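Local coordinates for dehydrogenase (Sinorhizobium meliloti, PDB 3UOE), which probably catalyses an oxidation-reduction reaction of the malate/L-lactate dehydrogenase type, at residues Gly92-Ala97 / Arg118-Ile123; Ser98-Asp103 / Ala130-Arg135; Leu258-Leu263 / Gly285-Leu290. All coordinates share one frame; numbering follows the deposited sequence.

Interaction 1 (Gly92-Ala97 / Arg118-Ile123); sequences GTWRRA and RVTRRI
An apolar contact, with W94 packed by CH-pi against I123 and also touching V119 and T120, brings strand 91-96, outermost of its sheet within the chain, against the helix 109-127 lying over that sheet. The contact sits near the surface and uses no hydrogen bond across the segments. Its centre is the six-membered ring of W94: I123 lays CG1 over one face, 4.0 Å from the ring centroid and 25° off the normal, while I123 CD1 reaches W94 CZ2 at 3.4 Å. V119 comes in obliquely, its CG1 3.6 Å from W94 CZ2. At the ring edge, T120 offers its backbone, CA standing 3.8 Å from W94 CH2. With chi1 at 59°, T120 turns OG1 back to the helix carbonyl of A116 and leaves the methyl CG2 to meet W94 CH2. Replacing W94 by an alanine would remove the indole and would probably open a gap beside I123 and V119, with I123 losing the ring face it packs on. The same indole also touches L100 on the adjoining strand. Just beyond it, R95 and R96 both face F99 in a classic beta bulge, and the backbone of A97 is hydrogen-bonded to the second subunit. The helix is the connection of a beta-alpha-beta crossover between strands 99-105 and 129-137, and the tryptophan extends its packing to the antiparallel strand beside that unit.

Interaction 2 (Ser98-Asp103 / Ala130-Arg135); sequences SFLSVD and AIAAIR
Two flat groups lie on the same face of this strand pair, the guanidinium of R135 and the ring of F99. One face of the guanidinium is covered by the CB of D103, 3.7 Å from R135 NH2, and the hydroxyl of S101 stands at its edge, OG 3.2 Å from R135 NH1. R135 gets there because CG lies between its backbone N and carbonyl carbon (chi1 69°) and the chain then runs extended to NE, carrying the head across to the neighbouring strand. The F99 ring is met obliquely: I131 CG2 approaches F99 CD2 at 3.5 Å, and A133 CB lies 4.0 Å from F99 CZ. On the other side of the sheet, V102 CB meets I134 CG1 at 4.0 Å, and L100 packs on A132. Between the two side-chain layers runs a parallel ladder, in which S98, L100 and V102 take or give all five backbone hydrogen bonds. A133 N binds L100 O at 2.8 Å, with an N-H...O angle of 166°, and the CA of A132 adds a C-H...O contact to that same oxygen. D103 OD2 is 4.2 Å from R135 NH2 but well out of the guanidinium plane, while D103 OD1 is hydrogen-bonded to E105 N and N136 ND2. The backbone therefore sets the register; the opposite charges at its end probably add attraction without a directed bond.

Interaction 3 (Leu258-Leu263 / Gly285-Leu290); sequences LLVAAL and GDLLIL
L287 sends its side chain from strand 285-291 into the flank of helix 246-264, where L259, V260 and L263 receive it. From CB the chain turns so that CG is anti to the carbonyl carbon (chi1 -65°), and CG then slides past V260, 4.1 Å from V260 CG2. The branch CD1 continues the chain straight out, anti to CA (chi2 177°), and goes deepest: it lies 3.9 Å from the carbonyl oxygen of L259 and 4.1 Å from L259 CB, with V260 CG2 alongside. The other branch, CD2, leans toward the next turn and meets L263 CB at 3.8 Å, the two leucine side chains crossing at about a right angle. V260 makes a second contact, with G285. Its CG1, anti to the backbone N, presses on the main chain of G285, 3.3 Å from G285 C. The approach is close because G285 has no side chain in the way. Helix and strand directions lie 95° apart, their axes 7.5 Å at the closest, so this part of the helix runs across the strand. M160 of the adjoining strand touches L259, V260 and L287, and L263 packs on I291 of the second subunit. D286 points away, its OD2 hydrogen-bonded to S161 OG. No hydrogen bond joins the two segments: the strand's backbone is paired with strands 129-137 and 156-161, and between these two segments the contact rests on the fit of buried aliphatic branches.

In the fold
The three contacts form a layered whole across one mixed sheet. Interaction 1 uses the helix, and interaction 2 the two strands, of one beta-alpha-beta unit; their centres are about 7 Å apart, and the probable hydrogen bond T93 N to S101 O, 2.8 Å, joins them. Interaction 3 follows about 8 Å from interaction 2, where I134 N meets D286 O at 2.8 Å and A132 N meets L288 O at 2.9 Å, both probable hydrogen bonds between antiparallel neighbours. Helix 109-127 covers the face carrying L100 and A132, and helix 246-264 the face carrying A133 and L287. Even interactions 1 and 3, about 15 Å apart by centres, touch where L290 packs on T120. All three also border the second subunit.

Interaction 1 (Gly92-Ala97 / Arg118-Ile123)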
loop_
_atom_site.group_PDB
_atom_site.type_symbol
_atom_site.label_atom_id
_atom_site.label_comp_id
_atom_site.label_asym_id
_atom_site.label_seq_id
_atom_site.Cartn_x
_atom_site.Cartn_y
_atom_site.Cartn_z
ATOM N N GLY A 92 9.864 1.856 23.860
ATOM C CA GLY A 92 9.173 0.722 23.274
ATOM C C GLY A 92 8.846 -0.395 24.248
ATOM O O GLY A 92 9.627 -0.701 25.155
ATOM N N THR A 93 7.680 -1.005 24.054
ATOM C CA THR A 93 7.279 -2.173 24.820
ATOM C C THR A 93 6.847 -3.276 23.855
ATOM O O THR A 93 6.059 -3.032 22.943
ATOM C CB THR A 93 6.083 -1.858 25.752
ATOM O OG1 THR A 93 6.400 -0.745 26.606
ATOM C CG2 THR A 93 5.720 -3.080 26.604
ATOM N N TRP A 94 7.357 -4.489 24.055
ATOM C CA TRP A 94 6.918 -5.631 23.260
ATOM C C TRP A 94 5.579 -6.124 23.772
ATOM O O TRP A 94 5.496 -6.730 24.834
ATOM C CB TRP A 94 7.963 -6.751 23.287
ATOM C CG TRP A 94 9.210 -6.362 22.550
ATOM C CD1 TRP A 94 10.389 -5.926 23.094
ATOM C CD2 TRP A 94 9.392 -6.341 21.127
ATOM N NE1 TRP A 94 11.296 -5.645 22.092
ATOM C CE2 TRP A 94 10.707 -5.891 20.877
ATOM C CE3 TRP A 94 8.569 -6.663 20.041
ATOM C CZ2 TRP A 94 11.220 -5.754 19.588
ATOM C CZ3 TRP A 94 9.082 -6.529 18.751
ATOM C CH2 TRP A 94 10.395 -6.073 18.539
ATOM N N ARG A 95 4.526 -5.845 23.016
ATOM C CA ARG A 95 3.189 -6.226 23.429
ATOM C C ARG A 95 2.975 -7.705 23.121
ATOM O O ARG A 95 2.306 -8.425 23.875
ATOM C CB ARG A 95 2.154 -5.338 22.738
ATOM C CG ARG A 95 2.101 -3.921 23.299
ATOM C CD ARG A 95 1.014 -3.778 24.359
ATOM N NE ARG A 95 -0.279 -4.248 23.850
ATOM C CZ ARG A 95 -1.466 -3.726 24.164
ATOM N NH1 ARG A 95 -1.552 -2.684 24.989
ATOM N NH2 ARG A 95 -2.574 -4.241 23.637
ATOM N N ARG A 96 3.559 -8.145 22.009
ATOM C CA ARG A 96 3.593 -9.552 21.634
ATOM C C ARG A 96 4.979 -9.820 21.091
ATOM O O ARG A 96 5.768 -8.899 20.949
ATOM C CB ARG A 96 2.573 -9.852 20.546
ATOM C CG ARG A 96 1.196 -9.360 20.850
ATOM C CD ARG A 96 0.483 -10.245 21.845
ATOM N NE ARG A 96 -0.943 -10.211 21.557
ATOM C CZ ARG A 96 -1.841 -9.514 22.242
ATOM N NH1 ARG A 96 -1.478 -8.803 23.304
ATOM N NH2 ARG A 96 -3.113 -9.544 21.867
ATOM N N ALA A 97 5.262 -11.072 20.760
ATOM C CA ALA A 97 6.577 -11.446 20.260
ATOM C C ALA A 97 7.025 -10.609 19.058
ATOM O O ALA A 97 8.214 -10.328 18.904
ATOM C CB ALA A 97 6.620 -12.951 19.924
ATOM N N ARG A 118 16.123 -0.181 15.072
ATOM C CA ARG A 118 17.211 -0.926 15.697
ATOM C C ARG A 118 16.659 -2.024 16.603
ATOM O O ARG A 118 17.120 -3.166 16.574
ATOM C CB ARG A 118 18.108 0.009 16.501
ATOM C CG ARG A 118 19.040 -0.711 17.477
ATOM C CD ARG A 118 19.782 0.278 18.393
ATOM N NE ARG A 118 18.915 0.880 19.411
ATOM C CZ ARG A 118 18.611 0.300 20.568
ATOM N NH1 ARG A 118 19.096 -0.900 20.852
ATOM N NH2 ARG A 118 17.817 0.915 21.434
ATOM N N VAL A 119 15.662 -1.665 17.404
ATOM C CA VAL A 119 15.062 -2.594 18.349
ATOM C C VAL A 119 14.276 -3.707 17.639
ATOM O O VAL A 119 14.390 -4.879 17.982
ATOM C CB VAL A 119 14.143 -1.845 19.342
ATOM C CG1 VAL A 119 13.316 -2.839 20.175
ATOM C CG2 VAL A 119 14.968 -0.908 20.235
ATOM N N THR A 120 13.480 -3.348 16.644
ATOM C CA THR A 120 12.690 -4.365 15.968
ATOM C C THR A 120 13.570 -5.301 15.149
ATOM O O THR A 120 13.298 -6.493 15.074
ATOM C CB THR A 120 11.572 -3.768 15.089
ATOM O OG1 THR A 120 12.149 -2.912 14.098
ATOM C CG2 THR A 120 10.608 -2.979 15.941
ATOM N N ARG A 121 14.628 -4.763 14.551
ATOM C CA ARG A 121 15.537 -5.574 13.742
ATOM C C ARG A 121 16.158 -6.743 14.527
ATOM O O ARG A 121 16.371 -7.825 13.976
ATOM C CB ARG A 121 16.638 -4.704 13.126
ATOM C CG ARG A 121 17.509 -5.459 12.148
ATOM C CD ARG A 121 18.655 -4.625 11.602
ATOM N NE ARG A 121 19.542 -5.445 10.780
ATOM C CZ ARG A 121 20.727 -5.045 10.324
ATOM N NH1 ARG A 121 21.174 -3.830 10.614
ATOM N NH2 ARG A 121 21.469 -5.863 9.583
ATOM N N ARG A 122 16.442 -6.514 15.807
ATOM C CA ARG A 122 17.037 -7.533 16.666
ATOM C C ARG A 122 16.181 -8.803 16.739
ATOM O O ARG A 122 16.697 -9.916 16.801
ATOM C CB ARG A 122 17.247 -6.962 18.072
ATOM C CG ARG A 122 18.390 -5.960 18.156
ATOM C CD ARG A 122 18.096 -4.824 19.138
ATOM N NE ARG A 122 18.338 -5.194 20.532
ATOM C CZ ARG A 122 18.047 -4.418 21.576
ATOM N NH1 ARG A 122 17.495 -3.224 21.392
ATOM N NH2 ARG A 122 18.306 -4.835 22.813
ATOM N N ILE A 123 14.870 -8.608 16.721
ATOM C CA ILE A 123 13.885 -9.665 16.893
ATOM C C ILE A 123 13.666 -10.500 15.616
ATOM O O ILE A 123 13.269 -11.670 15.679
ATOM C CB ILE A 123 12.552 -9.030 17.405
ATOM C CG1 ILE A 123 12.403 -9.243 18.908
ATOM C CG2 ILE A 123 11.331 -9.530 16.650
ATOM C CD1 ILE A 123 13.372 -8.434 19.729
#

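Interaction 2 (Ser98-Asp103 / Ala130-Arg135)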
loop_
_atom_site.group_PDB
_atom_site.type_symbol
_atom_site.label_atom_id
_atom_site.label_comp_id
_atom_site.label_asym_id
_atom_site.label_seq_id
_atom_site.Cartn_x
_atom_site.Cartn_y
_atom_site.Cartn_z
ATOM N N SER A 98 6.085 -10.204 18.210
ATOM C CA SER A 98 6.457 -9.508 16.975
ATOM C C SER A 98 5.932 -8.079 16.905
ATOM O O SER A 98 6.003 -7.439 15.854
ATOM C CB SER A 98 5.982 -10.286 15.740
ATOM O OG SER A 98 6.581 -11.559 15.675
ATOM N N PHE A 99 5.418 -7.577 18.020
ATOM C CA PHE A 99 4.711 -6.304 18.005
ATOM C C PHE A 99 5.278 -5.338 19.033
ATOM O O PHE A 99 5.103 -5.530 20.240
ATOM C CB PHE A 99 3.213 -6.518 18.245
ATOM C CG PHE A 99 2.361 -5.311 17.911
ATOM C CD1 PHE A 99 2.462 -4.137 18.660
ATOM C CD2 PHE A 99 1.453 -5.356 16.859
ATOM C CE1 PHE A 99 1.681 -3.032 18.361
ATOM C CE2 PHE A 99 0.668 -4.256 16.551
ATOM C CZ PHE A 99 0.783 -3.086 17.308
ATOM N N LEU A 100 5.946 -4.295 18.542
ATOM C CA LEU A 100 6.542 -3.279 19.403
ATOM C C LEU A 100 5.642 -2.046 19.439
ATOM O O LEU A 100 5.399 -1.408 18.413
ATOM C CB LEU A 100 7.915 -2.870 18.870
ATOM C CG LEU A 100 9.090 -2.503 19.785
ATOM C CD1 LEU A 100 9.765 -1.236 19.258
ATOM C CD2 LEU A 100 8.722 -2.336 21.241
ATOM N N SER A 101 5.156 -1.715 20.627
ATOM C CA SER A 101 4.398 -0.493 20.840
ATOM C C SER A 101 5.324 0.608 21.340
ATOM O O SER A 101 5.984 0.451 22.366
ATOM C CB SER A 101 3.296 -0.740 21.866
ATOM O OG SER A 101 2.590 0.453 22.115
ATOM N N VAL A 102 5.375 1.724 20.623
ATOM C CA VAL A 102 6.305 2.792 20.974
ATOM C C VAL A 102 5.573 4.066 21.349
ATOM O O VAL A 102 4.773 4.591 20.579
ATOM C CB VAL A 102 7.311 3.116 19.818
ATOM C CG1 VAL A 102 8.303 4.196 20.247
ATOM C CG2 VAL A 102 8.053 1.876 19.384
ATOM N N ASP A 103 5.843 4.548 22.551
ATOM C CA ASP A 103 5.470 5.901 22.933
ATOM C C ASP A 103 6.640 6.815 22.573
ATOM O O ASP A 103 7.724 6.685 23.138
ATOM C CB ASP A 103 5.180 5.965 24.433
ATOM C CG ASP A 103 4.849 7.366 24.906
ATOM O OD1 ASP A 103 4.997 8.326 24.119
ATOM O OD2 ASP A 103 4.432 7.507 26.075
ATOM N N ALA A 130 8.154 -8.340 11.888
ATOM C CA ALA A 130 7.910 -7.566 13.094
ATOM C C ALA A 130 7.370 -6.188 12.757
ATOM O O ALA A 130 7.592 -5.666 11.665
ATOM C CB ALA A 130 9.175 -7.449 13.927
ATOM N N ILE A 131 6.660 -5.598 13.704
ATOM C CA ILE A 131 6.093 -4.283 13.494
ATOM C C ILE A 131 6.315 -3.385 14.701
ATOM O O ILE A 131 6.188 -3.822 15.841
ATOM C CB ILE A 131 4.578 -4.370 13.213
ATOM C CG1 ILE A 131 3.998 -2.975 12.967
ATOM C CG2 ILE A 131 3.865 -5.086 14.373
ATOM C CD1 ILE A 131 2.649 -2.979 12.230
ATOM N N ALA A 132 6.656 -2.132 14.434
ATOM C CA ALA A 132 6.669 -1.106 15.456
ATOM C C ALA A 132 5.590 -0.055 15.158
ATOM O O ALA A 132 5.517 0.505 14.051
ATOM C CB ALA A 132 8.059 -0.465 15.564
ATOM N N ALA A 133 4.736 0.181 16.148
ATOM C CA ALA A 133 3.637 1.119 16.012
ATOM C C ALA A 133 3.880 2.295 16.942
ATOM O O ALA A 133 3.834 2.150 18.166
ATOM C CB ALA A 133 2.310 0.436 16.329
ATOM N N ILE A 134 4.128 3.456 16.343
ATOM C CA ILE A 134 4.582 4.644 17.062
ATOM C C ILE A 134 3.491 5.686 17.218
ATOM O O ILE A 134 2.771 5.991 16.269
ATOM C CB ILE A 134 5.758 5.328 16.309
ATOM C CG1 ILE A 134 6.906 4.343 16.072
ATOM C CG2 ILE A 134 6.234 6.568 17.053
ATOM C CD1 ILE A 134 7.789 4.731 14.899
ATOM N N ARG A 135 3.385 6.238 18.421
ATOM C CA ARG A 135 2.495 7.356 18.693
ATOM C C ARG A 135 3.317 8.432 19.389
ATOM O O ARG A 135 4.455 8.184 19.782
ATOM C CB ARG A 135 1.322 6.923 19.585
ATOM C CG ARG A 135 1.722 6.569 21.014
ATOM C CD ARG A 135 0.625 5.790 21.731
ATOM N NE ARG A 135 0.950 5.532 23.130
ATOM C CZ ARG A 135 1.637 4.476 23.570
ATOM N NH1 ARG A 135 2.088 3.558 22.719
ATOM N NH2 ARG A 135 1.884 4.342 24.869
#

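Interaction 3 (Leu258-Leu263 / Gly285-Leu290)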
loop_
_atom_site.group_PDB
_atom_site.type_symbol
_atom_site.label_atom_id
_atom_site.label_comp_id
_atom_site.label_asym_id
_atom_site.label_seq_id
_atom_site.Cartn_x
_atom_site.Cartn_y
_atom_site.Cartn_z
ATOM N N LEU A 258 -6.597 4.092 8.797
ATOM C CA LEU A 258 -7.228 3.170 9.736
ATOM C C LEU A 258 -6.204 2.239 10.367
ATOM O O LEU A 258 -6.250 1.996 11.565
ATOM C CB LEU A 258 -8.317 2.355 9.024
ATOM C CG LEU A 258 -9.394 3.185 8.316
ATOM C CD1 LEU A 258 -10.211 2.336 7.344
ATOM C CD2 LEU A 258 -10.302 3.868 9.336
ATOM N N LEU A 259 -5.281 1.717 9.558
ATOM C CA LEU A 259 -4.226 0.863 10.086
ATOM C C LEU A 259 -3.387 1.619 11.111
ATOM O O LEU A 259 -3.127 1.117 12.207
ATOM C CB LEU A 259 -3.335 0.317 8.966
ATOM C CG LEU A 259 -3.989 -0.657 7.981
ATOM C CD1 LEU A 259 -3.189 -0.730 6.688
ATOM C CD2 LEU A 259 -4.127 -2.036 8.607
ATOM N N VAL A 260 -2.978 2.836 10.776
ATOM C CA VAL A 260 -2.136 3.591 11.701
ATOM C C VAL A 260 -2.833 3.826 13.051
ATOM O O VAL A 260 -2.271 3.522 14.102
ATOM C CB VAL A 260 -1.648 4.916 11.095
ATOM C CG1 VAL A 260 -0.861 5.698 12.123
ATOM C CG2 VAL A 260 -0.780 4.639 9.886
ATOM N N ALA A 261 -4.057 4.344 13.012
ATOM C CA ALA A 261 -4.829 4.586 14.224
ATOM C C ALA A 261 -4.997 3.321 15.046
ATOM O O ALA A 261 -4.688 3.305 16.235
ATOM C CB ALA A 261 -6.218 5.167 13.873
ATOM N N ALA A 262 -5.505 2.268 14.408
ATOM C CA ALA A 262 -5.798 1.014 15.096
ATOM C C ALA A 262 -4.586 0.459 15.816
ATOM O O ALA A 262 -4.685 0.030 16.954
ATOM C CB ALA A 262 -6.326 -0.019 14.113
ATOM N N LEU A 263 -3.437 0.466 15.146
ATOM C CA LEU A 263 -2.247 -0.179 15.682
ATOM C C LEU A 263 -1.384 0.740 16.541
ATOM O O LEU A 263 -0.907 0.325 17.601
ATOM C CB LEU A 263 -1.430 -0.800 14.547
ATOM C CG LEU A 263 -2.235 -1.834 13.748
ATOM C CD1 LEU A 263 -1.454 -2.358 12.533
ATOM C CD2 LEU A 263 -2.641 -2.982 14.660
ATOM N N GLY A 285 0.249 9.055 13.888
ATOM C CA GLY A 285 0.903 7.782 14.141
ATOM C C GLY A 285 1.807 7.361 12.996
ATOM O O GLY A 285 1.744 7.927 11.906
ATOM N N ASP A 286 2.653 6.366 13.255
ATOM C CA ASP A 286 3.559 5.811 12.253
ATOM C C ASP A 286 3.663 4.314 12.474
ATOM O O ASP A 286 3.586 3.843 13.603
ATOM C CB ASP A 286 4.959 6.421 12.346
ATOM C CG ASP A 286 4.947 7.831 12.906
ATOM O OD1 ASP A 286 4.869 7.970 14.144
ATOM O OD2 ASP A 286 5.006 8.794 12.111
ATOM N N LEU A 287 3.830 3.589 11.376
ATOM C CA LEU A 287 4.003 2.160 11.391
ATOM C C LEU A 287 5.258 1.815 10.610
ATOM O O LEU A 287 5.511 2.371 9.534
ATOM C CB LEU A 287 2.813 1.454 10.748
ATOM C CG LEU A 287 1.450 1.568 11.419
ATOM C CD1 LEU A 287 0.368 0.864 10.586
ATOM C CD2 LEU A 287 1.504 1.026 12.852
ATOM N N LEU A 288 6.036 0.896 11.173
ATOM C CA LEU A 288 7.183 0.320 10.504
ATOM C C LEU A 288 7.039 -1.202 10.524
ATOM O O LEU A 288 6.901 -1.807 11.579
ATOM C CB LEU A 288 8.480 0.734 11.205
ATOM C CG LEU A 288 9.735 0.020 10.692
ATOM C CD1 LEU A 288 10.067 0.453 9.265
ATOM C CD2 LEU A 288 10.920 0.253 11.616
ATOM N N ILE A 289 7.034 -1.812 9.349
ATOM C CA ILE A 289 7.006 -3.260 9.258
ATOM C C ILE A 289 8.285 -3.731 8.604
ATOM O O ILE A 289 8.601 -3.324 7.486
ATOM C CB ILE A 289 5.832 -3.754 8.417
ATOM C CG1 ILE A 289 4.519 -3.473 9.133
ATOM C CG2 ILE A 289 5.976 -5.247 8.126
ATOM C CD1 ILE A 289 3.361 -3.280 8.189
ATOM N N LEU A 290 9.028 -4.571 9.312
ATOM C CA LEU A 290 10.238 -5.166 8.765
ATOM C C LEU A 290 10.004 -6.637 8.464
ATOM O O LEU A 290 9.259 -7.320 9.170
ATOM C CB LEU A 290 11.414 -5.014 9.728
ATOM C CG LEU A 290 11.902 -3.589 9.976
ATOM C CD1 LEU A 290 12.924 -3.588 11.111
ATOM C CD2 LEU A 290 12.498 -2.993 8.691
#